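Long-range contacts in Ice-binding protein (Leucosporidium, PDB 3UYU), which binds to the surface of ice crystals and inhibits their growth, conferring freeze tolerance on an Arctic yeast, with low thermal hysteresis activity: residues Q113-G118 with W142-A147; V126-D131 with L150-G155; N204-S209 with V220-V225. The protein carries 2 engineered substitutions. All coordinates share one frame; numbering follows the deposited sequence.

Contact 1: Q113-G118 with W142-A147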
ATOM      1  N   GLN A 113      -7.152  34.281 -11.422  1.00 16.24           N
ATOM      2  CA  GLN A 113      -8.226  33.287 -11.398  1.00 14.49           C
ATOM      3  C   GLN A 113      -8.730  32.887 -10.029  1.00 14.60           C
ATOM      4  O   GLN A 113      -7.977  32.931  -9.013  1.00 14.26           O
ATOM      5  CB  GLN A 113      -7.786  31.975 -12.088  1.00 16.48           C
ATOM      6  CG  GLN A 113      -7.647  32.095 -13.612  1.00 16.06           C
ATOM      7  CD  GLN A 113      -8.972  32.036 -14.362  1.00 20.91           C
ATOM      8  OE1 GLN A 113     -10.048  31.737 -13.825  1.00 22.15           O
ATOM      9  NE2 GLN A 113      -8.875  32.329 -15.658  1.00 26.07           N
ATOM     10  N   THR A 114     -10.018  32.612  -9.988  1.00 14.01           N
ATOM     11  CA  THR A 114     -10.631  32.007  -8.800  1.00 15.99           C
ATOM     12  C   THR A 114     -11.286  30.740  -9.272  1.00 16.39           C
ATOM     13  O   THR A 114     -12.167  30.797 -10.123  1.00 17.19           O
ATOM     14  CB  THR A 114     -11.683  32.937  -8.183  1.00 16.93           C
ATOM     15  OG1 THR A 114     -11.069  34.106  -7.685  1.00 16.48           O
ATOM     16  CG2 THR A 114     -12.487  32.235  -7.081  1.00 19.53           C
ATOM     17  N   LEU A 115     -10.874  29.589  -8.744  1.00 15.00           N
ATOM     18  CA  LEU A 115     -11.281  28.326  -9.339  1.00 15.84           C
ATOM     19  C   LEU A 115     -12.299  27.615  -8.489  1.00 15.30           C
ATOM     20  O   LEU A 115     -12.040  27.311  -7.319  1.00 14.92           O
ATOM     21  CB  LEU A 115     -10.069  27.432  -9.557  1.00 16.23           C
ATOM     22  CG  LEU A 115      -8.937  28.025 -10.369  1.00 17.29           C
ATOM     23  CD1 LEU A 115      -7.866  26.957 -10.424  1.00 16.57           C
ATOM     24  CD2 LEU A 115      -9.498  28.356 -11.743  1.00 21.27           C
ATOM     25  N   VAL A 116     -13.477  27.408  -9.038  1.00 16.94           N
ATOM     26  CA  VAL A 116     -14.460  26.542  -8.420  1.00 16.47           C
ATOM     27  C   VAL A 116     -14.020  25.070  -8.425  1.00 14.39           C
ATOM     28  O   VAL A 116     -13.188  24.647  -9.278  1.00 15.70           O
ATOM     29  CB  VAL A 116     -15.880  26.664  -9.032  1.00 17.47           C
ATOM     30  CG1 VAL A 116     -16.316  28.102  -9.022  1.00 23.06           C
ATOM     31  CG2 VAL A 116     -15.931  26.077 -10.449  1.00 19.48           C
ATOM     32  N   PRO A 117     -14.575  24.242  -7.537  1.00 13.44           N
ATOM     33  CA  PRO A 117     -14.267  22.779  -7.585  1.00 12.86           C
ATOM     34  C   PRO A 117     -14.543  22.094  -8.922  1.00 14.31           C
ATOM     35  O   PRO A 117     -15.464  22.505  -9.649  1.00 16.40           O
ATOM     36  CB  PRO A 117     -15.179  22.159  -6.480  1.00 12.54           C
ATOM     37  CG  PRO A 117     -15.358  23.357  -5.501  1.00 13.74           C
ATOM     38  CD  PRO A 117     -15.618  24.519  -6.523  1.00 13.62           C
ATOM     39  N   GLY A 118     -13.713  21.129  -9.270  1.00 13.41           N
ATOM     40  CA  GLY A 118     -13.993  20.398 -10.519  1.00 14.26           C
ATOM     41  C   GLY A 118     -12.729  19.831 -11.093  1.00 13.30           C
ATOM     42  O   GLY A 118     -11.656  19.833 -10.457  1.00 13.29           O
ATOM     43  N   TRP A 142     -10.624  19.250  -6.176  1.00 12.87           N
ATOM     44  CA  TRP A 142     -10.081  19.813  -7.421  1.00 12.44           C
ATOM     45  C   TRP A 142      -9.013  18.826  -7.949  1.00 12.93           C
ATOM     46  O   TRP A 142      -8.166  18.389  -7.200  1.00 11.91           O
ATOM     47  CB  TRP A 142      -9.313  21.106  -7.144  1.00 11.76           C
ATOM     48  CG  TRP A 142     -10.143  22.330  -6.804  1.00 13.22           C
ATOM     49  CD1 TRP A 142     -10.506  23.353  -7.658  1.00 11.61           C
ATOM     50  CD2 TRP A 142     -10.646  22.684  -5.503  1.00 14.55           C
ATOM     51  NE1 TRP A 142     -11.202  24.328  -6.947  1.00 12.15           N
ATOM     52  CE2 TRP A 142     -11.302  23.941  -5.640  1.00 14.81           C
ATOM     53  CE3 TRP A 142     -10.611  22.069  -4.237  1.00 15.16           C
ATOM     54  CZ2 TRP A 142     -11.933  24.604  -4.556  1.00 13.05           C
ATOM     55  CZ3 TRP A 142     -11.233  22.724  -3.147  1.00 10.72           C
ATOM     56  CH2 TRP A 142     -11.924  23.989  -3.348  1.00 10.94           C
ATOM     57  N   VAL A 143      -9.033  18.558  -9.259  1.00 12.08           N
ATOM     58  CA  VAL A 143      -7.916  17.859  -9.907  1.00 12.66           C
ATOM     59  C   VAL A 143      -7.568  18.600 -11.154  1.00 11.31           C
ATOM     60  O   VAL A 143      -8.500  18.941 -11.924  1.00 12.31           O
ATOM     61  CB  VAL A 143      -8.294  16.392 -10.286  1.00 11.22           C
ATOM     62  CG1 VAL A 143      -7.179  15.781 -11.234  1.00 12.40           C
ATOM     63  CG2 VAL A 143      -8.529  15.590  -9.031  1.00 15.41           C
ATOM     64  N   PHE A 144      -6.273  18.884 -11.317  1.00 11.29           N
ATOM     65  CA  PHE A 144      -5.660  19.467 -12.553  1.00 12.86           C
ATOM     66  C   PHE A 144      -4.915  18.398 -13.304  1.00 12.91           C
ATOM     67  O   PHE A 144      -4.113  17.671 -12.725  1.00 13.93           O
ATOM     68  CB  PHE A 144      -4.704  20.612 -12.145  1.00 11.21           C
ATOM     69  CG  PHE A 144      -5.432  21.609 -11.258  1.00 15.97           C
ATOM     70  CD1 PHE A 144      -5.558  21.376  -9.871  1.00 17.14           C
ATOM     71  CD2 PHE A 144      -6.182  22.632 -11.819  1.00 17.31           C
ATOM     72  CE1 PHE A 144      -6.369  22.255  -9.071  1.00 16.18           C
ATOM     73  CE2 PHE A 144      -6.937  23.509 -11.044  1.00 17.38           C
ATOM     74  CZ  PHE A 144      -7.060  23.323  -9.673  1.00 18.56           C
ATOM     75  N   GLN A 145      -5.274  18.265 -14.583  1.00 12.66           N
ATOM     76  CA  GLN A 145      -4.590  17.328 -15.489  1.00 13.64           C
ATOM     77  C   GLN A 145      -3.818  18.137 -16.519  1.00 13.55           C
ATOM     78  O   GLN A 145      -4.459  18.830 -17.345  1.00 14.46           O
ATOM     79  CB  GLN A 145      -5.601  16.441 -16.206  1.00 14.31           C
ATOM     80  CG  GLN A 145      -6.560  15.667 -15.300  1.00 15.12           C
ATOM     81  CD  GLN A 145      -7.641  14.962 -16.087  1.00 15.28           C
ATOM     82  OE1 GLN A 145      -8.247  15.564 -17.012  1.00 17.00           O
ATOM     83  NE2 GLN A 145      -7.961  13.725 -15.699  1.00 13.63           N
ATOM     84  N   ILE A 146      -2.501  18.178 -16.360  1.00 12.60           N
ATOM     85  CA  ILE A 146      -1.640  19.063 -17.177  1.00 13.42           C
ATOM     86  C   ILE A 146      -0.677  18.175 -17.959  1.00 16.06           C
ATOM     87  O   ILE A 146       0.199  17.524 -17.369  1.00 15.76           O
ATOM     88  CB  ILE A 146      -0.846  20.033 -16.250  1.00 15.11           C
ATOM     89  CG1 ILE A 146      -1.844  20.926 -15.448  1.00 13.88           C
ATOM     90  CG2 ILE A 146       0.090  20.894 -17.065  1.00 17.59           C
ATOM     91  CD1 ILE A 146      -1.271  21.659 -14.292  1.00 17.01           C
ATOM     92  N   ALA A 147      -0.848  18.166 -19.289  1.00 14.83           N
ATOM     93  CA  ALA A 147       0.010  17.335 -20.122  1.00 17.44           C
ATOM     94  C   ALA A 147       1.424  17.841 -20.201  1.00 16.37           C
ATOM     95  O   ALA A 147       2.360  17.025 -20.359  1.00 17.38           O
ATOM     96  CB  ALA A 147      -0.588  17.154 -21.528  1.00 16.90           C
TER

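Contact 2: V126-D131 with L150-G155. Engineered in segment 150-155: Met-152 (natural residue Leu).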
ATOM      1  N   VAL A 126       1.027  24.757 -18.229  1.00 16.08           N
ATOM      2  CA  VAL A 126       0.227  25.746 -17.472  1.00 17.16           C
ATOM      3  C   VAL A 126       1.188  26.709 -16.732  1.00 16.68           C
ATOM      4  O   VAL A 126       2.161  26.297 -16.093  1.00 16.41           O
ATOM      5  CB  VAL A 126      -0.820  25.019 -16.541  1.00 15.50           C
ATOM      6  CG1 VAL A 126      -1.525  26.031 -15.559  1.00 14.63           C
ATOM      7  CG2 VAL A 126      -1.857  24.281 -17.325  1.00 20.99           C
ATOM      8  N   SER A 127       0.889  28.019 -16.782  1.00 17.59           N
ATOM      9  CA  SER A 127       1.667  29.013 -16.030  1.00 16.43           C
ATOM     10  C   SER A 127       0.702  29.797 -15.136  1.00 16.33           C
ATOM     11  O   SER A 127      -0.464  29.931 -15.469  1.00 17.81           O
ATOM     12  CB  SER A 127       2.439  29.998 -16.939  1.00 18.03           C
ATOM     13  OG  SER A 127       1.535  30.786 -17.689  1.00 24.12           O
ATOM     14  N   VAL A 128       1.230  30.262 -14.010  1.00 15.32           N
ATOM     15  CA  VAL A 128       0.427  30.940 -12.995  1.00 15.16           C
ATOM     16  C   VAL A 128       1.213  32.246 -12.699  1.00 15.50           C
ATOM     17  O   VAL A 128       2.095  32.288 -11.857  1.00 16.41           O
ATOM     18  CB  VAL A 128       0.198  30.041 -11.745  1.00 13.73           C
ATOM     19  CG1 VAL A 128      -0.790  30.689 -10.838  1.00 12.77           C
ATOM     20  CG2 VAL A 128      -0.250  28.580 -12.141  1.00 14.31           C
ATOM     21  N   PRO A 129       0.920  33.325 -13.472  1.00 16.40           N
ATOM     22  CA  PRO A 129       1.675  34.575 -13.328  1.00 17.44           C
ATOM     23  C   PRO A 129       1.281  35.457 -12.125  1.00 16.27           C
ATOM     24  O   PRO A 129       1.975  36.421 -11.806  1.00 17.17           O
ATOM     25  CB  PRO A 129       1.380  35.304 -14.636  1.00 16.52           C
ATOM     26  CG  PRO A 129      -0.006  34.799 -15.038  1.00 15.83           C
ATOM     27  CD  PRO A 129      -0.042  33.336 -14.601  1.00 15.85           C
ATOM     28  N   THR A 130       0.154  35.129 -11.476  1.00 15.70           N
ATOM     29  CA  THR A 130      -0.406  35.917 -10.368  1.00 18.23           C
ATOM     30  C   THR A 130      -0.867  34.975  -9.255  1.00 18.06           C
ATOM     31  O   THR A 130      -0.801  33.729  -9.362  1.00 19.51           O
ATOM     32  CB  THR A 130      -1.635  36.737 -10.777  1.00 17.51           C
ATOM     33  OG1 THR A 130      -2.713  35.839 -11.072  1.00 19.15           O
ATOM     34  CG2 THR A 130      -1.324  37.613 -12.028  1.00 20.88           C
ATOM     35  N   ASP A 131      -1.346  35.548  -8.157  1.00 18.00           N
ATOM     36  CA  ASP A 131      -2.009  34.720  -7.160  1.00 16.15           C
ATOM     37  C   ASP A 131      -3.169  33.927  -7.733  1.00 16.87           C
ATOM     38  O   ASP A 131      -3.780  34.336  -8.727  1.00 18.95           O
ATOM     39  CB  ASP A 131      -2.563  35.631  -6.011  1.00 19.29           C
ATOM     40  CG  ASP A 131      -1.456  36.313  -5.217  1.00 19.40           C
ATOM     41  OD1 ASP A 131      -0.243  36.028  -5.339  1.00 19.35           O
ATOM     42  OD2 ASP A 131      -1.790  37.257  -4.452  1.00 28.05           O
ATOM     43  N   LEU A 150       4.323  22.738 -15.385  1.00 13.53           N
ATOM     44  CA  LEU A 150       3.592  23.682 -14.550  1.00 15.22           C
ATOM     45  C   LEU A 150       4.599  24.684 -13.961  1.00 16.03           C
ATOM     46  O   LEU A 150       5.615  24.309 -13.391  1.00 17.39           O
ATOM     47  CB  LEU A 150       2.914  22.912 -13.428  1.00 14.45           C
ATOM     48  CG  LEU A 150       1.757  23.554 -12.641  1.00 17.60           C
ATOM     49  CD1 LEU A 150       1.622  23.102 -11.132  1.00 15.17           C
ATOM     50  CD2 LEU A 150       1.066  24.793 -12.993  1.00 15.96           C
ATOM     51  N   SER A 151       4.328  25.987 -14.069  1.00 16.96           N
ATOM     52  CA  SER A 151       5.270  26.987 -13.524  1.00 17.75           C
ATOM     53  C   SER A 151       4.485  28.037 -12.816  1.00 16.93           C
ATOM     54  O   SER A 151       3.433  28.457 -13.324  1.00 17.43           O
ATOM     55  CB  SER A 151       6.002  27.810 -14.618  1.00 18.62           C
ATOM     56  OG  SER A 151       6.381  27.062 -15.745  1.00 30.33           O
HETATM   57  N   MSE A 152       5.013  28.456 -11.674  1.00 15.93           N
HETATM   58  CA  MSE A 152       4.415  29.553 -10.842  1.00 18.41           C
HETATM   59  C   MSE A 152       5.433  30.662 -10.811  1.00 17.13           C
HETATM   60  O   MSE A 152       6.610  30.420 -10.471  1.00 15.93           O
HETATM   61  CB  MSE A 152       4.175  29.128  -9.381  1.00 20.66           C
HETATM   62  CG  MSE A 152       2.961  28.333  -9.120  1.00 24.02           C
HETATM   63 SE   MSE A 152       2.970  27.997  -7.168  1.00 44.12          SE
HETATM   64  CE  MSE A 152       2.261  29.712  -6.490  1.00 39.59           C
ATOM     65  N   ALA A 153       4.963  31.869 -11.148  1.00 16.88           N
ATOM     66  CA  ALA A 153       5.893  33.017 -11.163  1.00 17.41           C
ATOM     67  C   ALA A 153       6.388  33.357  -9.736  1.00 17.18           C
ATOM     68  O   ALA A 153       5.778  32.976  -8.717  1.00 18.45           O
ATOM     69  CB  ALA A 153       5.252  34.247 -11.782  1.00 17.43           C
ATOM     70  N   ASP A 154       7.573  33.978  -9.667  1.00 17.28           N
ATOM     71  CA  ASP A 154       8.144  34.383  -8.393  1.00 18.48           C
ATOM     72  C   ASP A 154       7.106  35.132  -7.591  1.00 17.05           C
ATOM     73  O   ASP A 154       6.483  36.019  -8.103  1.00 19.66           O
ATOM     74  CB  ASP A 154       9.365  35.333  -8.567  1.00 20.03           C
ATOM     75  CG  ASP A 154      10.549  34.656  -9.194  1.00 23.32           C
ATOM     76  OD1 ASP A 154      10.498  33.424  -9.396  1.00 20.49           O
ATOM     77  OD2 ASP A 154      11.561  35.347  -9.481  1.00 25.31           O
ATOM     78  N   GLY A 155       7.004  34.798  -6.330  1.00 16.44           N
ATOM     79  CA  GLY A 155       6.143  35.482  -5.399  1.00 17.46           C
ATOM     80  C   GLY A 155       4.633  35.265  -5.448  1.00 16.67           C
ATOM     81  O   GLY A 155       3.922  35.892  -4.646  1.00 18.50           O
TER
HETATM   82  O   HOH W   1       4.470  26.274 -17.643  1.00 25.73           O

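Contact 3: N204-S209 with V220-V225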
ATOM      1  N   ASN A 204       2.250  23.892   1.169  1.00  7.96           N
ATOM      2  CA  ASN A 204       1.519  23.108   2.133  1.00  8.13           C
ATOM      3  C   ASN A 204       0.773  22.028   1.365  1.00  8.72           C
ATOM      4  O   ASN A 204      -0.078  22.304   0.529  1.00  9.24           O
ATOM      5  CB  ASN A 204       0.479  23.945   2.925  1.00 10.83           C
ATOM      6  CG  ASN A 204       1.106  25.055   3.777  1.00  9.71           C
ATOM      7  OD1 ASN A 204       2.223  24.973   4.281  1.00 10.15           O
ATOM      8  ND2 ASN A 204       0.297  26.074   4.008  1.00  9.00           N
ATOM      9  N   GLY A 205       1.150  20.795   1.682  1.00  8.89           N
ATOM     10  CA  GLY A 205       0.741  19.658   0.767  1.00  8.99           C
ATOM     11  C   GLY A 205       1.844  18.618   0.805  1.00  9.38           C
ATOM     12  O   GLY A 205       2.451  18.353   1.851  1.00  9.49           O
ATOM     13  N   ARG A 206       2.068  17.974  -0.366  1.00 10.38           N
ATOM     14  CA  ARG A 206       3.121  17.015  -0.560  1.00  9.18           C
ATOM     15  C   ARG A 206       3.646  17.092  -1.996  1.00  8.43           C
ATOM     16  O   ARG A 206       2.945  17.561  -2.896  1.00  8.83           O
ATOM     17  CB  ARG A 206       2.556  15.585  -0.423  1.00 11.93           C
ATOM     18  CG  ARG A 206       1.775  15.333   0.767  1.00 16.83           C
ATOM     19  CD  ARG A 206       1.165  13.910   0.397  1.00 15.41           C
ATOM     20  NE  ARG A 206       0.125  13.871   1.331  1.00 16.37           N
ATOM     21  CZ  ARG A 206       0.337  13.687   2.614  1.00 15.14           C
ATOM     22  NH1 ARG A 206       1.596  13.492   3.097  1.00 13.75           N
ATOM     23  NH2 ARG A 206      -0.669  13.691   3.460  1.00 22.76           N
ATOM     24  N   VAL A 207       4.881  16.589  -2.173  1.00  8.58           N
ATOM     25  CA  VAL A 207       5.545  16.522  -3.469  1.00 10.16           C
ATOM     26  C   VAL A 207       5.893  15.054  -3.792  1.00  9.70           C
ATOM     27  O   VAL A 207       6.664  14.451  -3.081  1.00 11.13           O
ATOM     28  CB  VAL A 207       6.808  17.400  -3.518  1.00 10.61           C
ATOM     29  CG1 VAL A 207       7.455  17.357  -4.904  1.00 13.53           C
ATOM     30  CG2 VAL A 207       6.427  18.872  -3.160  1.00 12.73           C
ATOM     31  N   LEU A 208       5.284  14.558  -4.857  1.00 11.79           N
ATOM     32  CA  LEU A 208       5.432  13.121  -5.226  1.00 11.94           C
ATOM     33  C   LEU A 208       5.965  13.127  -6.636  1.00 11.52           C
ATOM     34  O   LEU A 208       5.222  13.414  -7.532  1.00 13.89           O
ATOM     35  CB  LEU A 208       4.088  12.410  -5.104  1.00 12.48           C
ATOM     36  CG  LEU A 208       3.372  12.542  -3.696  1.00 11.40           C
ATOM     37  CD1 LEU A 208       2.052  11.816  -3.684  1.00 11.84           C
ATOM     38  CD2 LEU A 208       4.189  11.877  -2.602  1.00 11.03           C
ATOM     39  N   SER A 209       7.253  12.790  -6.830  1.00  9.83           N
ATOM     40  CA  SER A 209       7.800  12.870  -8.190  1.00 11.80           C
ATOM     41  C   SER A 209       8.331  11.534  -8.683  1.00 11.74           C
ATOM     42  O   SER A 209       9.027  10.855  -7.911  1.00 12.47           O
ATOM     43  CB  SER A 209       8.993  13.847  -8.179  1.00 12.29           C
ATOM     44  OG  SER A 209       9.715  13.722  -9.422  1.00 13.84           O
ATOM     45  N   VAL A 220       8.299  22.845   3.048  1.00 10.70           N
ATOM     46  CA  VAL A 220       7.178  21.940   2.726  1.00 10.02           C
ATOM     47  C   VAL A 220       6.527  21.501   4.017  1.00 10.99           C
ATOM     48  O   VAL A 220       7.203  20.904   4.850  1.00 10.64           O
ATOM     49  CB  VAL A 220       7.661  20.664   1.954  1.00 10.78           C
ATOM     50  CG1 VAL A 220       6.413  19.739   1.726  1.00 11.14           C
ATOM     51  CG2 VAL A 220       8.261  21.074   0.636  1.00 12.37           C
ATOM     52  N   ASN A 221       5.235  21.848   4.218  1.00  9.12           N
ATOM     53  CA  ASN A 221       4.517  21.401   5.420  1.00 10.41           C
ATOM     54  C   ASN A 221       3.454  20.434   4.995  1.00  9.60           C
ATOM     55  O   ASN A 221       2.495  20.801   4.319  1.00  9.54           O
ATOM     56  CB  ASN A 221       3.861  22.618   6.164  1.00  8.91           C
ATOM     57  CG  ASN A 221       4.893  23.605   6.669  1.00  9.96           C
ATOM     58  OD1 ASN A 221       4.618  24.849   6.678  1.00 12.38           O
ATOM     59  ND2 ASN A 221       6.034  23.134   7.097  1.00  6.62           N
ATOM     60  N   SER A 222       3.644  19.149   5.411  1.00  9.70           N
ATOM     61  CA  SER A 222       2.665  18.075   5.044  1.00 10.01           C
ATOM     62  C   SER A 222       1.757  17.825   6.250  1.00 12.55           C
ATOM     63  O   SER A 222       2.123  18.124   7.373  1.00 12.54           O
ATOM     64  CB  SER A 222       3.440  16.807   4.544  1.00  9.97           C
ATOM     65  OG  SER A 222       4.052  16.184   5.674  1.00 10.81           O
ATOM     66  N   PRO A 223       0.544  17.296   6.022  1.00 14.09           N
ATOM     67  CA  PRO A 223      -0.386  16.870   7.103  1.00 16.09           C
ATOM     68  C   PRO A 223       0.229  15.842   8.090  1.00 16.92           C
ATOM     69  O   PRO A 223       1.058  14.968   7.744  1.00 17.35           O
ATOM     70  CB  PRO A 223      -1.522  16.217   6.300  1.00 17.96           C
ATOM     71  CG  PRO A 223      -1.499  16.949   4.989  1.00 14.58           C
ATOM     72  CD  PRO A 223       0.011  17.032   4.686  1.00 15.18           C
ATOM     73  N   PHE A 224      -0.161  16.007   9.345  1.00 18.10           N
ATOM     74  CA  PHE A 224       0.100  15.074  10.448  1.00 18.03           C
ATOM     75  C   PHE A 224      -0.319  13.653  10.086  1.00 17.49           C
ATOM     76  O   PHE A 224      -1.356  13.444   9.462  1.00 19.72           O
ATOM     77  CB  PHE A 224      -0.742  15.574  11.649  1.00 18.03           C
ATOM     78  CG  PHE A 224      -0.688  14.674  12.865  1.00 22.04           C
ATOM     79  CD1 PHE A 224       0.453  14.628  13.678  1.00 23.92           C
ATOM     80  CD2 PHE A 224      -1.798  13.886  13.204  1.00 23.64           C
ATOM     81  CE1 PHE A 224       0.497  13.753  14.834  1.00 22.60           C
ATOM     82  CE2 PHE A 224      -1.760  13.037  14.315  1.00 24.46           C
ATOM     83  CZ  PHE A 224      -0.616  12.966  15.129  1.00 22.27           C
ATOM     84  N   VAL A 225       0.495  12.696  10.511  1.00 20.07           N
ATOM     85  CA  VAL A 225       0.208  11.287  10.249  1.00 19.17           C
ATOM     86  C   VAL A 225      -0.067  10.685  11.624  1.00 20.93           C
ATOM     87  O   VAL A 225       0.862  10.597  12.471  1.00 21.32           O
ATOM     88  CB  VAL A 225       1.437  10.586   9.601  1.00 18.78           C
ATOM     89  CG1 VAL A 225       1.135   9.126   9.344  1.00 17.93           C
ATOM     90  CG2 VAL A 225       1.816  11.223   8.258  1.00 17.05           C
TER
HETATM   91  O   HOH W   2       3.413  13.498   5.779  1.00 20.39           O

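Contact 1: Q113-G118 with W142-A147
The indole nitrogen of Trp-142 is held at the bend where 113-118 leaves its strand: NE1 gives its hydrogen to Leu-115 O at 3.1 Å, with an N-H...O angle of 155°. The acceptor lies close to the indole plane, whereas the nitrogen sits above the carbonyl plane, 64° out of it, so the bond comes over the flat of the peptide group. Val-116 O is equally near NE1, at 3.1 Å, set obliquely to the ring; this carbonyl is hydrogen-bonded by the Tyr-120 hydroxyl. Pro-117 CA lies over one face of the indole, in a CH-pi contact 3.7 Å from the centroid of the five-membered ring, while Pro-117 CG touches CZ2 at 3.8 Å. The indole CG stands anti to the carbonyl carbon of Trp-142 (chi1 -73°), which swings the ring back beside Pro-117, pointing the same way. With an alanine here, Leu-115 O is likely to lose this donor and a gap to open beside Pro-117. At this point the chain turns a corner of the right-handed beta-helix: strand 113-115 belongs to one face, and from Gly-118 a new strand runs parallel to 142-146 on another. Val-143 N bonds Gly-118 O at 3.2 Å, joined by a CA-H...O contact from Trp-142. At Gly-118 any side chain would collide with Pro-117 O. Deeper in the core, Leu-115 sends CD1 to CE2 of Phe-144, 3.6 Å away, the two side chains meeting at a slant. Phe-144 also stacks on Phe-171 of the next coil, and Phe-134 meets the Trp-142 ring edge-to-face.

Contact 2: V126-D131 with L150-G155
Val-126 and Leu-150 lie side by side on the tight, inward face of this parallel pair, CG1 of the valine 3.9 Å from CD2 of the leucine. That same CD2 also reaches CG2 of Val-128 at 4.1 Å. Chi1 of -162° turns the Leu-150 side chain from its backbone N, and an unusual chi2 of -149° helps to bring CD2 against the valines. The engineered Met-152, present as selenomethionine, continues the row, its CG resting near CB of Val-128. Ser-151 N bonds Val-126 O at 3.0 Å, and Ser-151 O receives Val-128 N at 2.9 Å. The nearly straight bond (178°) from Ala-153 N to Val-128 O, 3.0 Å, completes the ladder. The other face is looser: Ser-127, inferred to take part in ice binding, and Ser-151 make no direct side-chain bond to each other. Water 1 links Ser-151 OG to Val-126 O, donating to the carbonyl. Beyond the strands, Asp-131 turns its OD1 to Ala-157 N. Strand 126-128 lies between 150-152 and the chain at Gly-108 and Leu-110, which bond the backbone of Ser-127; Leu-150 packs inward on Phe-171 and Val-173 of strand 169-173, and both Leu-150 and Met-152 meet Phe-185 of strand 184-186.

Contact 3: N204-S209 with V220-V225
Asn-204 and Asn-221 pair as a parallel bridge, CA to CA 4.8 Å, and Gly-205 N donates to Asn-221 O at 3.0 Å with an N-H...O angle of 162°. CA-H...O contacts flank this bond, from Asn-204 to Asn-221 O and from Ser-222 to Gly-205 O. The two asparagine side chains lie alongside each other and point the same way, their amide planes 22° apart. OD1 of Asn-204 approaches OD1 of Asn-221 to 3.4 Å, a meeting of two acceptors that makes no bond; ND2 of Asn-204 is instead satisfied by Glu-186. The two asparagines stack on adjacent coils of the right-handed beta-helix, at a corner where the chain changes face at 204-205. Only glycine fits comfortably at this turn, where a beta carbon on Gly-205 would press on Asn-204 O. Past the corner, Arg-206 extends from CG to NE and lays one face of its guanidinium over Pro-223, CD of the proline being 3.6 Å from NH2. The arginine CG is anti to the carbonyl carbon (chi1 -51°), and this start, followed by the extended chain, carries the charged group across to the proline. At the guanidinium edge, in its plane, water 2 accepts from NH1 at 3.2 Å and donates to Ser-222 OG at 2.8 Å, with a weak further bond to Pro-223 O. NH1 is gripped a second time by Phe-14 O, and Ser-222 OG is also bonded to Leu-31 O, so the water bridges arginine and serine, while each also bonds a backbone carbonyl directly. On the interior side of the bridge, CG1 of Val-220 comes within 4.2 Å of Gly-205 O, and its side chain packs on Ile-30 and Leu-197.

Overall arrangement
Contacts 1 and 2 are neighbours toward one end of the beta-helix, with centres 14 Å apart and interleaved along the chain: strand 142-146 of contact 1 leads into strand 150-152 of contact 2. They touch where CG1 of Ile-146 meets CG2 of Val-126 at 3.8 Å. Contact 3 stands apart, its centre 19 Å from that of contact 1 and 20 Å from that of contact 2, and its nearest atoms lie about 11 and 9 Å away. Contact 2 holds Ser-127, an inferred ice-binding residue; in contact 3 the side chain of Val-220 is about 11 Å from that of Ala-214, another such site, while contact 1 lies away from them.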